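Local coordinates for AT5G66160 protein (Arabidopsis thaliana, PDB 7BVW) that serves, through this RING-H2 domain, as a zinc-binding E3 ligase needed for post-Golgi trafficking and probably sorts proteins to the storage vacuole, at residues L14-T20 with F40-L46. Numbering follows the deposited sequence.
Sequences LPCFTFT and FGESLRL
L44 is the main bump of this contact, and F17 and F19 form the hollow around it. Its CB sits over one face of the F17 ring, offset toward the rim, 4.1 Å from the ring centroid. Its CD2 touches CE2 and CZ of F17, while its CD1 reaches F19 CB at 3.9 Å. The F17 ring lies across the partner strand because CG stands between the backbone N and the carbonyl carbon (chi1 57°). This brings CE1 to 4.0 Å from L46 CB, which meets the ring at its edge. An alanine in place of F17 would probably leave a gap beside L44 and L46 and take away the ring's contact with A23 and A27 of helix 21-27. On the other sheet face, the bent R45 chain runs past C16 CB, and its CD rests on L14 CB. NH1 makes only a weak bond to L14 O, whereas NE forms a salt bridge with D59. The backbones pair through F17 and L44, with L44 N to F17 O at 2.7 Å. F19 N bonds to E42 O, and beyond the bridges G41 N bonds to F19 O. Strand 16-18 adds an antiparallel edge strand to 43-46, which pairs on its other side with 52-54 in the small sheet of the zinc-bound RING-H2 finger.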
loop_
_atom_site.group_PDB
_atom_site.type_symbol
_atom_site.label_atom_id
_atom_site.label_comp_id
_atom_site.label_asym_id
_atom_site.label_seq_id
_atom_site.Cartn_x
_atom_site.Cartn_y
_atom_site.Cartn_z
ATOM N N LEU A 14 -5.691 0.962 -7.080
ATOM C CA LEU A 14 -5.180 1.905 -6.100
ATOM C C LEU A 14 -4.034 2.722 -6.697
ATOM O O LEU A 14 -3.299 2.236 -7.563
ATOM C CB LEU A 14 -4.703 1.167 -4.853
ATOM C CG LEU A 14 -5.775 0.779 -3.833
ATOM C CD1 LEU A 14 -5.210 -0.204 -2.825
ATOM C CD2 LEU A 14 -6.306 2.018 -3.121
ATOM N N PRO A 15 -3.864 3.969 -6.258
ATOM C CA PRO A 15 -2.792 4.804 -6.810
ATOM C C PRO A 15 -1.421 4.206 -6.535
ATOM O O PRO A 15 -1.159 3.667 -5.457
ATOM C CB PRO A 15 -2.976 6.142 -6.085
ATOM C CG PRO A 15 -4.392 6.129 -5.610
ATOM C CD PRO A 15 -4.683 4.701 -5.277
ATOM N N CYS A 16 -0.543 4.304 -7.530
ATOM C CA CYS A 16 0.818 3.806 -7.416
ATOM C C CYS A 16 1.781 4.831 -7.995
ATOM O O CYS A 16 1.426 5.607 -8.885
ATOM C CB CYS A 16 0.993 2.458 -8.130
ATOM S SG CYS A 16 0.887 2.536 -9.931
ATOM N N PHE A 17 3.010 4.818 -7.484
ATOM C CA PHE A 17 4.020 5.785 -7.888
ATOM C C PHE A 17 5.400 5.187 -7.652
ATOM O O PHE A 17 5.553 4.169 -6.972
ATOM C CB PHE A 17 3.847 7.112 -7.138
ATOM C CG PHE A 17 3.887 6.979 -5.640
ATOM C CD1 PHE A 17 2.762 6.589 -4.930
ATOM C CD2 PHE A 17 5.048 7.263 -4.942
ATOM C CE1 PHE A 17 2.799 6.472 -3.553
ATOM C CE2 PHE A 17 5.089 7.150 -3.566
ATOM C CZ PHE A 17 3.964 6.752 -2.870
ATOM N N THR A 18 6.410 5.834 -8.231
ATOM C CA THR A 18 7.795 5.389 -8.138
ATOM C C THR A 18 8.530 6.197 -7.073
ATOM O O THR A 18 8.346 7.413 -6.967
ATOM C CB THR A 18 8.501 5.532 -9.491
ATOM O OG1 THR A 18 7.857 4.702 -10.467
ATOM C CG2 THR A 18 9.963 5.129 -9.384
ATOM N N PHE A 19 9.358 5.513 -6.282
ATOM C CA PHE A 19 10.124 6.168 -5.223
ATOM C C PHE A 19 11.271 6.953 -5.848
ATOM O O PHE A 19 12.319 6.395 -6.177
ATOM C CB PHE A 19 10.641 5.141 -4.222
ATOM C CG PHE A 19 11.242 5.751 -2.983
ATOM C CD1 PHE A 19 10.441 6.105 -1.907
ATOM C CD2 PHE A 19 12.606 5.977 -2.897
ATOM C CE1 PHE A 19 10.991 6.669 -0.769
ATOM C CE2 PHE A 19 13.160 6.539 -1.762
ATOM C CZ PHE A 19 12.353 6.884 -0.696
ATOM N N THR A 20 11.072 8.255 -6.019
ATOM C CA THR A 20 12.084 9.161 -6.545
ATOM C C THR A 20 12.299 10.309 -5.562
ATOM O O THR A 20 11.774 10.301 -4.444
ATOM C CB THR A 20 11.680 9.687 -7.925
ATOM O OG1 THR A 20 10.367 10.258 -7.851
ATOM C CG2 THR A 20 11.679 8.560 -8.945
ATOM N N PHE A 40 15.655 3.829 -4.560
ATOM C CA PHE A 40 15.311 4.666 -5.702
ATOM C C PHE A 40 14.801 3.815 -6.859
ATOM O O PHE A 40 15.436 2.833 -7.252
ATOM C CB PHE A 40 16.528 5.483 -6.142
ATOM C CG PHE A 40 16.345 6.182 -7.462
ATOM C CD1 PHE A 40 15.730 7.421 -7.525
ATOM C CD2 PHE A 40 16.792 5.601 -8.640
ATOM C CE1 PHE A 40 15.560 8.064 -8.738
ATOM C CE2 PHE A 40 16.622 6.238 -9.854
ATOM C CZ PHE A 40 16.008 7.471 -9.902
ATOM N N GLY A 41 13.647 4.195 -7.402
ATOM C CA GLY A 41 13.064 3.506 -8.530
ATOM C C GLY A 41 12.053 2.436 -8.182
ATOM O O GLY A 41 11.419 1.890 -9.094
ATOM N N GLU A 42 11.882 2.114 -6.903
ATOM C CA GLU A 42 10.917 1.097 -6.525
ATOM C C GLU A 42 9.491 1.591 -6.747
ATOM O O GLU A 42 9.216 2.793 -6.798
ATOM C CB GLU A 42 11.107 0.692 -5.067
ATOM C CG GLU A 42 12.350 -0.130 -4.811
ATOM C CD GLU A 42 12.488 -0.519 -3.357
ATOM O OE1 GLU A 42 11.874 0.154 -2.503
ATOM O OE2 GLU A 42 13.205 -1.500 -3.075
ATOM N N SER A 43 8.576 0.635 -6.873
ATOM C CA SER A 43 7.163 0.917 -7.086
ATOM C C SER A 43 6.421 0.856 -5.758
ATOM O O SER A 43 6.543 -0.124 -5.017
ATOM C CB SER A 43 6.549 -0.078 -8.073
ATOM O OG SER A 43 7.054 0.122 -9.385
ATOM N N LEU A 44 5.660 1.905 -5.462
ATOM C CA LEU A 44 4.906 2.002 -4.224
ATOM C C LEU A 44 3.423 2.179 -4.525
ATOM O O LEU A 44 3.032 2.558 -5.632
ATOM C CB LEU A 44 5.394 3.173 -3.358
ATOM C CG LEU A 44 6.562 2.946 -2.395
ATOM C CD1 LEU A 44 7.857 2.656 -3.130
ATOM C CD2 LEU A 44 6.716 4.160 -1.499
ATOM N N ARG A 45 2.599 1.902 -3.519
ATOM C CA ARG A 45 1.170 2.163 -3.584
ATOM C C ARG A 45 0.747 2.990 -2.382
ATOM O O ARG A 45 1.371 2.936 -1.318
ATOM C CB ARG A 45 0.350 0.868 -3.624
ATOM C CG ARG A 45 0.076 0.331 -5.018
ATOM C CD ARG A 45 -1.216 -0.474 -5.038
ATOM N NE ARG A 45 -1.170 -1.589 -5.981
ATOM C CZ ARG A 45 -1.336 -1.471 -7.294
ATOM N NH1 ARG A 45 -1.548 -0.278 -7.834
ATOM N NH2 ARG A 45 -1.277 -2.545 -8.070
ATOM N N LEU A 46 -0.325 3.754 -2.560
ATOM C CA LEU A 46 -0.862 4.616 -1.519
ATOM C C LEU A 46 -2.268 4.166 -1.151
ATOM O O LEU A 46 -3.099 3.923 -2.033
ATOM C CB LEU A 46 -0.883 6.077 -1.971
ATOM C CG LEU A 46 -1.352 7.068 -0.910
ATOM C CD1 LEU A 46 -0.373 7.092 0.251
ATOM C CD2 LEU A 46 -1.535 8.458 -1.504
#